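PDB 5E9T: glycosyltransferase Gtf1, which is a bacterial glycosyltransferase of the GT-B clan, carrying an extended beta-sheet domain beside its glycosyltransferase domain. Local coordinates for residues 95-103 and 113-121; 414-425 and 433-444. The protein carries 1 engineered substitution. All blocks are in the same frame, centred on the assembly; numbering follows the deposited sequence.

Contact 1 of 2, residues 95-103 and 113-121; sequences SEKEGKIVR and ITCYLRQED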
loop_
_atom_site.group_PDB
_atom_site.type_symbol
_atom_site.label_atom_id
_atom_site.label_comp_id
_atom_site.label_asym_id
_atom_site.label_seq_id
_atom_site.Cartn_x
_atom_site.Cartn_y
_atom_site.Cartn_z
ATOM N N SER A 95 9.923 -50.616 -1.899
ATOM C CA SER A 95 8.883 -49.850 -1.239
ATOM C C SER A 95 9.163 -49.804 0.258
ATOM O O SER A 95 9.889 -50.637 0.807
ATOM C CB SER A 95 7.494 -50.446 -1.504
ATOM O OG SER A 95 6.881 -50.877 -0.305
ATOM N N GLU A 96 8.587 -48.798 0.908
ATOM C CA GLU A 96 8.693 -48.615 2.347
ATOM C C GLU A 96 7.315 -48.240 2.863
ATOM O O GLU A 96 6.577 -47.521 2.186
ATOM C CB GLU A 96 9.709 -47.520 2.693
ATOM C CG GLU A 96 10.704 -47.887 3.776
ATOM C CD GLU A 96 11.808 -46.852 3.913
ATOM O OE1 GLU A 96 11.488 -45.660 4.107
ATOM O OE2 GLU A 96 12.996 -47.228 3.816
ATOM N N LYS A 97 6.952 -48.743 4.040
ATOM C CA LYS A 97 5.679 -48.366 4.639
ATOM C C LYS A 97 5.847 -48.143 6.132
ATOM O O LYS A 97 6.312 -49.035 6.849
ATOM C CB LYS A 97 4.598 -49.415 4.386
ATOM C CG LYS A 97 3.288 -49.058 5.057
ATOM C CD LYS A 97 2.106 -49.736 4.398
ATOM C CE LYS A 97 0.811 -49.320 5.070
ATOM N NZ LYS A 97 -0.372 -49.675 4.245
ATOM N N GLU A 98 5.476 -46.949 6.588
ATOM C CA GLU A 98 5.526 -46.600 8.003
ATOM C C GLU A 98 4.234 -45.877 8.352
ATOM O O GLU A 98 4.042 -44.729 7.938
ATOM C CB GLU A 98 6.742 -45.723 8.272
ATOM C CG GLU A 98 7.207 -45.655 9.690
ATOM C CD GLU A 98 8.613 -45.114 9.757
ATOM O OE1 GLU A 98 9.154 -44.767 8.683
ATOM O OE2 GLU A 98 9.176 -45.031 10.867
ATOM N N GLY A 99 3.384 -46.509 9.155
ATOM C CA GLY A 99 2.075 -45.927 9.402
ATOM C C GLY A 99 1.384 -45.595 8.095
ATOM O O GLY A 99 1.276 -46.431 7.191
ATOM N N LYS A 100 0.943 -44.345 7.966
ATOM C CA LYS A 100 0.280 -43.874 6.758
ATOM C C LYS A 100 1.250 -43.364 5.696
ATOM O O LYS A 100 0.811 -43.014 4.597
ATOM C CB LYS A 100 -0.725 -42.775 7.107
ATOM C CG LYS A 100 -1.452 -43.019 8.413
ATOM C CD LYS A 100 -2.851 -42.427 8.399
ATOM C CE LYS A 100 -2.827 -40.931 8.619
ATOM N NZ LYS A 100 -4.174 -40.433 9.003
ATOM N N ILE A 101 2.544 -43.314 5.989
ATOM C CA ILE A 101 3.545 -42.902 5.014
ATOM C C ILE A 101 4.043 -44.132 4.264
ATOM O O ILE A 101 4.460 -45.117 4.884
ATOM C CB ILE A 101 4.711 -42.176 5.702
ATOM C CG1 ILE A 101 4.197 -41.166 6.724
ATOM C CG2 ILE A 101 5.556 -41.474 4.691
ATOM C CD1 ILE A 101 5.275 -40.231 7.239
ATOM N N VAL A 102 4.006 -44.087 2.935
ATOM C CA VAL A 102 4.535 -45.176 2.117
ATOM C C VAL A 102 5.449 -44.572 1.056
ATOM O O VAL A 102 5.020 -43.730 0.255
ATOM C CB VAL A 102 3.424 -46.047 1.499
ATOM C CG1 VAL A 102 2.477 -46.530 2.580
ATOM C CG2 VAL A 102 2.632 -45.308 0.454
ATOM N N ARG A 103 6.721 -44.960 1.082
ATOM C CA ARG A 103 7.721 -44.390 0.194
ATOM C C ARG A 103 8.048 -45.374 -0.920
ATOM O O ARG A 103 8.054 -46.589 -0.709
ATOM C CB ARG A 103 8.990 -44.019 0.968
ATOM C CG ARG A 103 8.740 -43.137 2.184
ATOM C CD ARG A 103 9.975 -43.053 3.061
ATOM N NE ARG A 103 10.509 -41.698 3.139
ATOM C CZ ARG A 103 10.145 -40.805 4.055
ATOM N NH1 ARG A 103 9.242 -41.128 4.971
ATOM N NH2 ARG A 103 10.684 -39.594 4.056
ATOM N N ILE A 113 9.630 -40.985 -3.981
ATOM C CA ILE A 113 8.359 -40.316 -3.746
ATOM C C ILE A 113 7.770 -40.839 -2.444
ATOM O O ILE A 113 7.822 -42.042 -2.162
ATOM C CB ILE A 113 7.371 -40.505 -4.918
ATOM C CG1 ILE A 113 6.939 -41.965 -5.058
ATOM C CG2 ILE A 113 7.986 -40.015 -6.218
ATOM C CD1 ILE A 113 5.626 -42.132 -5.789
ATOM N N THR A 114 7.227 -39.927 -1.644
ATOM C CA THR A 114 6.684 -40.247 -0.330
ATOM C C THR A 114 5.180 -40.011 -0.363
ATOM O O THR A 114 4.728 -38.863 -0.404
ATOM C CB THR A 114 7.356 -39.398 0.745
ATOM O OG1 THR A 114 8.770 -39.631 0.731
ATOM C CG2 THR A 114 6.820 -39.753 2.095
ATOM N N CYS A 115 4.409 -41.094 -0.334
ATOM C CA CYS A 115 2.957 -41.008 -0.370
ATOM C C CYS A 115 2.407 -41.049 1.048
ATOM O O CYS A 115 2.820 -41.883 1.858
ATOM C CB CYS A 115 2.360 -42.150 -1.192
ATOM S SG CYS A 115 3.094 -42.389 -2.821
ATOM N N TYR A 116 1.476 -40.147 1.343
ATOM C CA TYR A 116 0.800 -40.094 2.633
ATOM C C TYR A 116 -0.644 -40.522 2.427
ATOM O O TYR A 116 -1.386 -39.870 1.684
ATOM C CB TYR A 116 0.866 -38.690 3.230
ATOM C CG TYR A 116 2.272 -38.205 3.494
ATOM C CD1 TYR A 116 3.049 -37.680 2.470
ATOM C CD2 TYR A 116 2.819 -38.265 4.768
ATOM C CE1 TYR A 116 4.336 -37.232 2.706
ATOM C CE2 TYR A 116 4.103 -37.816 5.015
ATOM C CZ TYR A 116 4.856 -37.302 3.979
ATOM O OH TYR A 116 6.134 -36.859 4.216
ATOM N N LEU A 117 -1.043 -41.612 3.078
ATOM C CA LEU A 117 -2.365 -42.149 2.810
ATOM C C LEU A 117 -3.423 -41.450 3.655
ATOM O O LEU A 117 -3.133 -40.622 4.522
ATOM C CB LEU A 117 -2.410 -43.649 3.085
ATOM C CG LEU A 117 -1.496 -44.553 2.268
ATOM C CD1 LEU A 117 -0.808 -45.483 3.225
ATOM C CD2 LEU A 117 -2.289 -45.337 1.244
ATOM N N ARG A 118 -4.675 -41.823 3.400
ATOM C CA ARG A 118 -5.805 -41.355 4.204
ATOM C C ARG A 118 -5.962 -42.280 5.407
ATOM O O ARG A 118 -5.749 -41.874 6.553
ATOM C CB ARG A 118 -7.074 -41.307 3.356
ATOM C CG ARG A 118 -8.295 -40.856 4.123
ATOM C CD ARG A 118 -9.554 -40.966 3.290
ATOM N NE ARG A 118 -10.697 -40.379 3.982
ATOM C CZ ARG A 118 -11.890 -40.199 3.429
ATOM N NH1 ARG A 118 -12.102 -40.565 2.173
ATOM N NH2 ARG A 118 -12.873 -39.655 4.134
ATOM N N GLN A 119 -6.343 -43.526 5.148
ATOM C CA GLN A 119 -6.298 -44.603 6.124
ATOM C C GLN A 119 -5.163 -45.549 5.759
ATOM O O GLN A 119 -4.870 -45.765 4.578
ATOM C CB GLN A 119 -7.621 -45.375 6.165
ATOM C CG GLN A 119 -8.858 -44.530 5.899
ATOM C CD GLN A 119 -9.371 -43.826 7.139
ATOM O OE1 GLN A 119 -8.851 -44.021 8.240
ATOM N NE2 GLN A 119 -10.400 -43.001 6.968
ATOM N N GLU A 120 -4.517 -46.110 6.784
ATOM C CA GLU A 120 -3.405 -47.024 6.541
ATOM C C GLU A 120 -3.870 -48.317 5.883
ATOM O O GLU A 120 -3.112 -48.930 5.125
ATOM C CB GLU A 120 -2.677 -47.326 7.850
ATOM C CG GLU A 120 -3.599 -47.779 8.973
ATOM C CD GLU A 120 -3.636 -49.292 9.128
ATOM O OE1 GLU A 120 -4.066 -49.773 10.191
ATOM O OE2 GLU A 120 -3.232 -49.996 8.189
ATOM N N ASP A 121 -5.106 -48.735 6.143
ATOM C CA ASP A 121 -5.631 -49.987 5.618
ATOM C C ASP A 121 -6.292 -49.827 4.251
ATOM O O ASP A 121 -6.942 -50.765 3.779
ATOM C CB ASP A 121 -6.607 -50.624 6.616
ATOM C CG ASP A 121 -7.763 -49.716 6.976
ATOM O OD1 ASP A 121 -7.573 -48.483 6.998
ATOM O OD2 ASP A 121 -8.864 -50.241 7.251
#
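The backbone N of Val102 hydrogen-bonds to Cys115 O at 2.7 Å, and Cys115 N to Val102 O in return. This is the hydrogen-bonded antiparallel pair of the beta hairpin formed by strands 101-106 and 111-117, near one end of the antiparallel sheet of the GtfA extended beta-sheet domain. Lys100 O is the next acceptor: Leu117 N reaches it at 2.8 Å, while Leu117 CD1 lies against the same oxygen. Beyond this point the chain of 118-121 turns back beside the type II' turn from Glu98 to Ile101, and two lysines bond to its carbonyl oxygens. Lys97, extended and with CG anti to the backbone N (chi1 178°), sends NZ to Glu120 O at 3.0 Å, though Glu120 is poorly ordered and the bond less certain. Lys100, bent at chi3, brings NZ to Arg118 O at 3.2 Å. On one face of the sheet Ile101 and Tyr116 lie side by side, with Ile101 CD1 3.5 Å from Tyr116 CE2; farther along, Thr114 OG1 sits over one face of the Arg103 guanidinium, offset toward its rim. On the other face Val102 CG1 meets Leu117 CD1 at 3.5 Å, the side chains crossing at about a right angle. Leu81 of helix 81-86 touches Val102, Cys115 and Leu117 there, whereas strand 125-132 continues the sheet beyond strand 111-117 and supplies Glu129 as hydrogen-bond partner of Tyr116 OH.

Contact 2 of 2, residues 414-425 and 433-444; sequences VGSGLPLIGFDV and IDDGKNGYLLPV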
loop_
_atom_site.group_PDB
_atom_site.type_symbol
_atom_site.label_atom_id
_atom_site.label_comp_id
_atom_site.label_asym_id
_atom_site.label_seq_id
_atom_site.Cartn_x
_atom_site.Cartn_y
_atom_site.Cartn_z
ATOM N N VAL A 414 -31.202 -32.515 30.843
ATOM C CA VAL A 414 -32.576 -32.073 31.052
ATOM C C VAL A 414 -33.530 -32.814 30.130
ATOM O O VAL A 414 -34.660 -33.138 30.514
ATOM C CB VAL A 414 -32.662 -30.550 30.847
ATOM C CG1 VAL A 414 -33.993 -30.141 30.418
ATOM C CG2 VAL A 414 -32.325 -29.844 32.067
ATOM N N GLY A 415 -33.100 -33.090 28.900
ATOM C CA GLY A 415 -33.918 -33.872 27.996
ATOM C C GLY A 415 -34.175 -35.288 28.468
ATOM O O GLY A 415 -35.058 -35.964 27.933
ATOM N N SER A 416 -33.389 -35.782 29.415
ATOM C CA SER A 416 -33.677 -37.071 30.021
ATOM C C SER A 416 -34.367 -36.953 31.373
ATOM O O SER A 416 -34.537 -37.964 32.062
ATOM C CB SER A 416 -32.407 -37.899 30.122
ATOM O OG SER A 416 -31.897 -38.141 28.820
ATOM N N GLY A 417 -34.738 -35.744 31.784
ATOM C CA GLY A 417 -35.459 -35.569 33.029
ATOM C C GLY A 417 -34.565 -35.710 34.238
ATOM O O GLY A 417 -34.898 -36.412 35.197
ATOM N N LEU A 418 -33.410 -35.054 34.187
ATOM C CA LEU A 418 -32.467 -35.026 35.294
ATOM C C LEU A 418 -32.372 -33.597 35.802
ATOM O O LEU A 418 -31.950 -32.706 35.045
ATOM C CB LEU A 418 -31.085 -35.516 34.869
ATOM C CG LEU A 418 -31.043 -36.785 34.045
ATOM C CD1 LEU A 418 -29.607 -37.206 33.768
ATOM C CD2 LEU A 418 -31.815 -37.855 34.772
ATOM N N PRO A 419 -32.738 -33.322 37.051
ATOM C CA PRO A 419 -32.428 -32.015 37.634
ATOM C C PRO A 419 -30.925 -31.772 37.645
ATOM O O PRO A 419 -30.117 -32.693 37.521
ATOM C CB PRO A 419 -33.000 -32.100 39.058
ATOM C CG PRO A 419 -33.494 -33.460 39.253
ATOM C CD PRO A 419 -33.336 -34.257 38.013
ATOM N N LEU A 420 -30.553 -30.504 37.764
ATOM C CA LEU A 420 -29.158 -30.097 37.745
ATOM C C LEU A 420 -28.816 -29.373 39.036
ATOM O O LEU A 420 -29.676 -28.766 39.679
ATOM C CB LEU A 420 -28.841 -29.147 36.586
ATOM C CG LEU A 420 -29.111 -29.493 35.145
ATOM C CD1 LEU A 420 -28.670 -30.867 34.882
ATOM C CD2 LEU A 420 -30.581 -29.366 34.896
ATOM N N ILE A 421 -27.536 -29.423 39.397
ATOM C CA ILE A 421 -26.979 -28.568 40.436
ATOM C C ILE A 421 -25.667 -27.995 39.918
ATOM O O ILE A 421 -24.711 -28.741 39.675
ATOM C CB ILE A 421 -26.752 -29.323 41.753
ATOM C CG1 ILE A 421 -28.010 -30.091 42.173
ATOM C CG2 ILE A 421 -26.345 -28.344 42.836
ATOM C CD1 ILE A 421 -29.141 -29.220 42.660
ATOM N N GLY A 422 -25.620 -26.672 39.761
ATOM C CA GLY A 422 -24.418 -25.995 39.321
ATOM C C GLY A 422 -24.389 -24.576 39.846
ATOM O O GLY A 422 -25.359 -24.090 40.432
ATOM N N PHE A 423 -23.265 -23.905 39.610
ATOM C CA PHE A 423 -23.100 -22.541 40.091
ATOM C C PHE A 423 -24.093 -21.614 39.408
ATOM O O PHE A 423 -24.659 -21.927 38.357
ATOM C CB PHE A 423 -21.683 -22.035 39.831
ATOM C CG PHE A 423 -20.625 -22.847 40.491
ATOM C CD1 PHE A 423 -20.463 -22.807 41.862
ATOM C CD2 PHE A 423 -19.788 -23.650 39.745
ATOM C CE1 PHE A 423 -19.490 -23.555 42.474
ATOM C CE2 PHE A 423 -18.815 -24.396 40.358
ATOM C CZ PHE A 423 -18.667 -24.351 41.720
ATOM N N ASP A 424 -24.294 -20.448 40.009
ATOM C CA ASP A 424 -25.136 -19.429 39.401
ATOM C C ASP A 424 -24.164 -18.515 38.671
ATOM O O ASP A 424 -23.577 -17.603 39.260
ATOM C CB ASP A 424 -25.951 -18.697 40.463
ATOM C CG ASP A 424 -26.891 -17.661 39.878
ATOM O OD1 ASP A 424 -27.231 -17.767 38.683
ATOM O OD2 ASP A 424 -27.299 -16.744 40.623
ATOM N N VAL A 425 -24.048 -18.742 37.364
ATOM C CA VAL A 425 -23.062 -18.091 36.510
ATOM C C VAL A 425 -23.601 -18.136 35.091
ATOM O O VAL A 425 -24.365 -19.034 34.727
ATOM C CB VAL A 425 -21.664 -18.761 36.584
ATOM C CG1 VAL A 425 -20.917 -18.374 37.861
ATOM C CG2 VAL A 425 -21.784 -20.278 36.464
ATOM N N ILE A 433 -31.330 -24.338 34.474
ATOM C CA ILE A 433 -31.689 -24.631 35.853
ATOM C C ILE A 433 -32.616 -23.514 36.308
ATOM O O ILE A 433 -32.169 -22.397 36.595
ATOM C CB ILE A 433 -30.457 -24.741 36.758
ATOM C CG1 ILE A 433 -29.435 -25.709 36.162
ATOM C CG2 ILE A 433 -30.860 -25.191 38.157
ATOM C CD1 ILE A 433 -28.149 -25.781 36.954
ATOM N N ASP A 434 -33.906 -23.819 36.405
ATOM C CA ASP A 434 -34.861 -22.914 37.027
ATOM C C ASP A 434 -34.810 -23.220 38.515
ATOM O O ASP A 434 -35.173 -24.322 38.939
ATOM C CB ASP A 434 -36.260 -23.117 36.450
ATOM C CG ASP A 434 -37.206 -21.982 36.795
ATOM O OD1 ASP A 434 -38.299 -21.912 36.192
ATOM O OD2 ASP A 434 -36.858 -21.159 37.666
ATOM N N ASP A 435 -34.355 -22.253 39.309
ATOM C CA ASP A 435 -33.939 -22.569 40.668
ATOM C C ASP A 435 -35.128 -23.019 41.505
ATOM O O ASP A 435 -36.150 -22.329 41.586
ATOM C CB ASP A 435 -33.251 -21.374 41.319
ATOM C CG ASP A 435 -32.527 -21.755 42.597
ATOM O OD1 ASP A 435 -32.488 -22.963 42.919
ATOM O OD2 ASP A 435 -31.990 -20.855 43.275
ATOM N N GLY A 436 -34.990 -24.196 42.112
ATOM C CA GLY A 436 -36.011 -24.797 42.930
ATOM C C GLY A 436 -37.009 -25.616 42.143
ATOM O O GLY A 436 -37.621 -26.535 42.693
ATOM N N LYS A 437 -37.161 -25.323 40.854
ATOM C CA LYS A 437 -38.122 -26.053 40.041
ATOM C C LYS A 437 -37.534 -27.382 39.568
ATOM O O LYS A 437 -38.066 -28.449 39.896
ATOM C CB LYS A 437 -38.587 -25.170 38.878
ATOM C CG LYS A 437 -38.715 -23.682 39.220
ATOM C CD LYS A 437 -39.929 -23.358 40.090
ATOM C CE LYS A 437 -40.286 -21.879 39.991
ATOM N NZ LYS A 437 -41.690 -21.594 40.391
ATOM N N ASN A 438 -36.493 -27.350 38.727
ATOM C CA ASN A 438 -35.666 -28.532 38.474
ATOM C C ASN A 438 -34.278 -28.489 39.101
ATOM O O ASN A 438 -33.427 -29.284 38.708
ATOM C CB ASN A 438 -35.533 -28.853 36.983
ATOM C CG ASN A 438 -34.757 -27.826 36.217
ATOM O OD1 ASN A 438 -35.228 -26.713 36.000
ATOM N ND2 ASN A 438 -33.584 -28.216 35.737
ATOM N N GLY A 439 -33.959 -27.529 39.951
ATOM C CA GLY A 439 -32.641 -27.631 40.544
ATOM C C GLY A 439 -32.239 -26.393 41.306
ATOM O O GLY A 439 -33.041 -25.487 41.543
ATOM N N TYR A 440 -30.969 -26.388 41.707
ATOM C CA TYR A 440 -30.454 -25.439 42.679
ATOM C C TYR A 440 -29.209 -24.765 42.122
ATOM O O TYR A 440 -28.272 -25.435 41.666
ATOM C CB TYR A 440 -30.122 -26.150 43.986
ATOM C CG TYR A 440 -31.265 -26.841 44.688
ATOM C CD1 TYR A 440 -31.012 -27.847 45.613
ATOM C CD2 TYR A 440 -32.574 -26.527 44.450
ATOM C CE1 TYR A 440 -32.021 -28.484 46.248
ATOM C CE2 TYR A 440 -33.585 -27.195 45.131
ATOM C CZ TYR A 440 -33.291 -28.147 46.027
ATOM O OH TYR A 440 -34.236 -28.854 46.722
ATOM N N LEU A 441 -29.225 -23.442 42.124
ATOM C CA LEU A 441 -28.112 -22.645 41.633
ATOM C C LEU A 441 -27.295 -22.150 42.822
ATOM O O LEU A 441 -27.821 -21.451 43.695
ATOM C CB LEU A 441 -28.611 -21.480 40.778
ATOM C CG LEU A 441 -29.141 -21.895 39.401
ATOM C CD1 LEU A 441 -29.876 -20.749 38.728
ATOM C CD2 LEU A 441 -28.004 -22.392 38.521
ATOM N N LEU A 442 -26.013 -22.516 42.849
ATOM C CA LEU A 442 -25.164 -22.287 44.012
ATOM C C LEU A 442 -24.416 -20.971 43.858
ATOM O O LEU A 442 -23.563 -20.860 42.963
ATOM C CB LEU A 442 -24.175 -23.433 44.180
ATOM C CG LEU A 442 -24.596 -24.683 44.953
ATOM C CD1 LEU A 442 -25.956 -25.199 44.512
ATOM C CD2 LEU A 442 -23.539 -25.763 44.791
ATOM N N PRO A 443 -24.694 -19.957 44.677
ATOM C CA PRO A 443 -23.892 -18.730 44.625
ATOM C C PRO A 443 -22.417 -19.022 44.857
ATOM O O PRO A 443 -22.052 -19.872 45.670
ATOM C CB PRO A 443 -24.475 -17.867 45.752
ATOM C CG PRO A 443 -25.590 -18.667 46.375
ATOM C CD PRO A 443 -25.934 -19.777 45.449
ATOM N N VAL A 444 -21.567 -18.306 44.124
ATOM C CA VAL A 444 -20.121 -18.414 44.261
ATOM C C VAL A 444 -19.543 -17.008 44.374
ATOM O O VAL A 444 -20.021 -16.073 43.722
ATOM C CB VAL A 444 -19.487 -19.189 43.082
ATOM C CG1 VAL A 444 -19.589 -18.398 41.780
ATOM C CG2 VAL A 444 -18.041 -19.555 43.391
#
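Ile421 and Tyr440 are paired in a parallel beta-alpha-beta unit, in which helix 428-432 links strand 420-423 to strand 439-442, an outermost strand of the six-stranded sheet in one Rossmann-like domain of the GT-B fold. The buried part is close-packed on both faces. Ile421 CD1 lies 3.5 Å from Tyr440 CB, and its other branch, CG2, set anti to the backbone N, meets Leu442 CD1 at 3.6 Å. Phe457 of helix 451-462 covers Ile421 and Leu442 here and makes an edge-to-face contact with Phe423. On the opposite face Ile433, just past the connecting helix, points toward strand 420-423 and places CD1 3.5 Å from Leu420 CB. The same CD1 also lies beside the backbone N of Gly422. Asn438 ND2 touches Leu420 CD2 but hydrogen-bonds to Phe432 O, and Asn438 OD1 receives Asp434 N at 3.2 Å, so the amide ties the loop before strand 439-442 together. The backbone ladder is uneven: Tyr440 N to Leu420 O and Gly422 N to Tyr440 O are weak, but Leu442 N reaches Gly422 O at 3.0 Å. Toward solvent the side-chain distances lengthen. Exposed Asp424 lies across Leu441, CB against CB, and Val425 CG1 stays 4.1 Å from Val444 CG1. At this end Leu442 O accepts Asp424 N at 3.1 Å from well above the carbonyl plane, and also lies at the edge of the Phe423 ring, near CD1.

Contact 1 closes before contact 2 opens along the chain, and the two share no helix, strand or sheet. Their centres are 51 Å apart and their nearest atoms about 31 Å apart, on opposite sides of the chain's centre. Contact 1 joins neighbouring strands near one end of the long antiparallel sheet, whereas contact 2 joins the last two strands of a parallel sheet in the glycosyl transferases group 1 range. A hairpin thus builds the one and a helix-linked crossover the other. The antiparallel strands fall in the chain between strands 62-64 and 215-218 of the seven-stranded parallel sheet, so this beta-sheet domain is an excursion from that Rossmann-like domain, while contact 2 lies in the other.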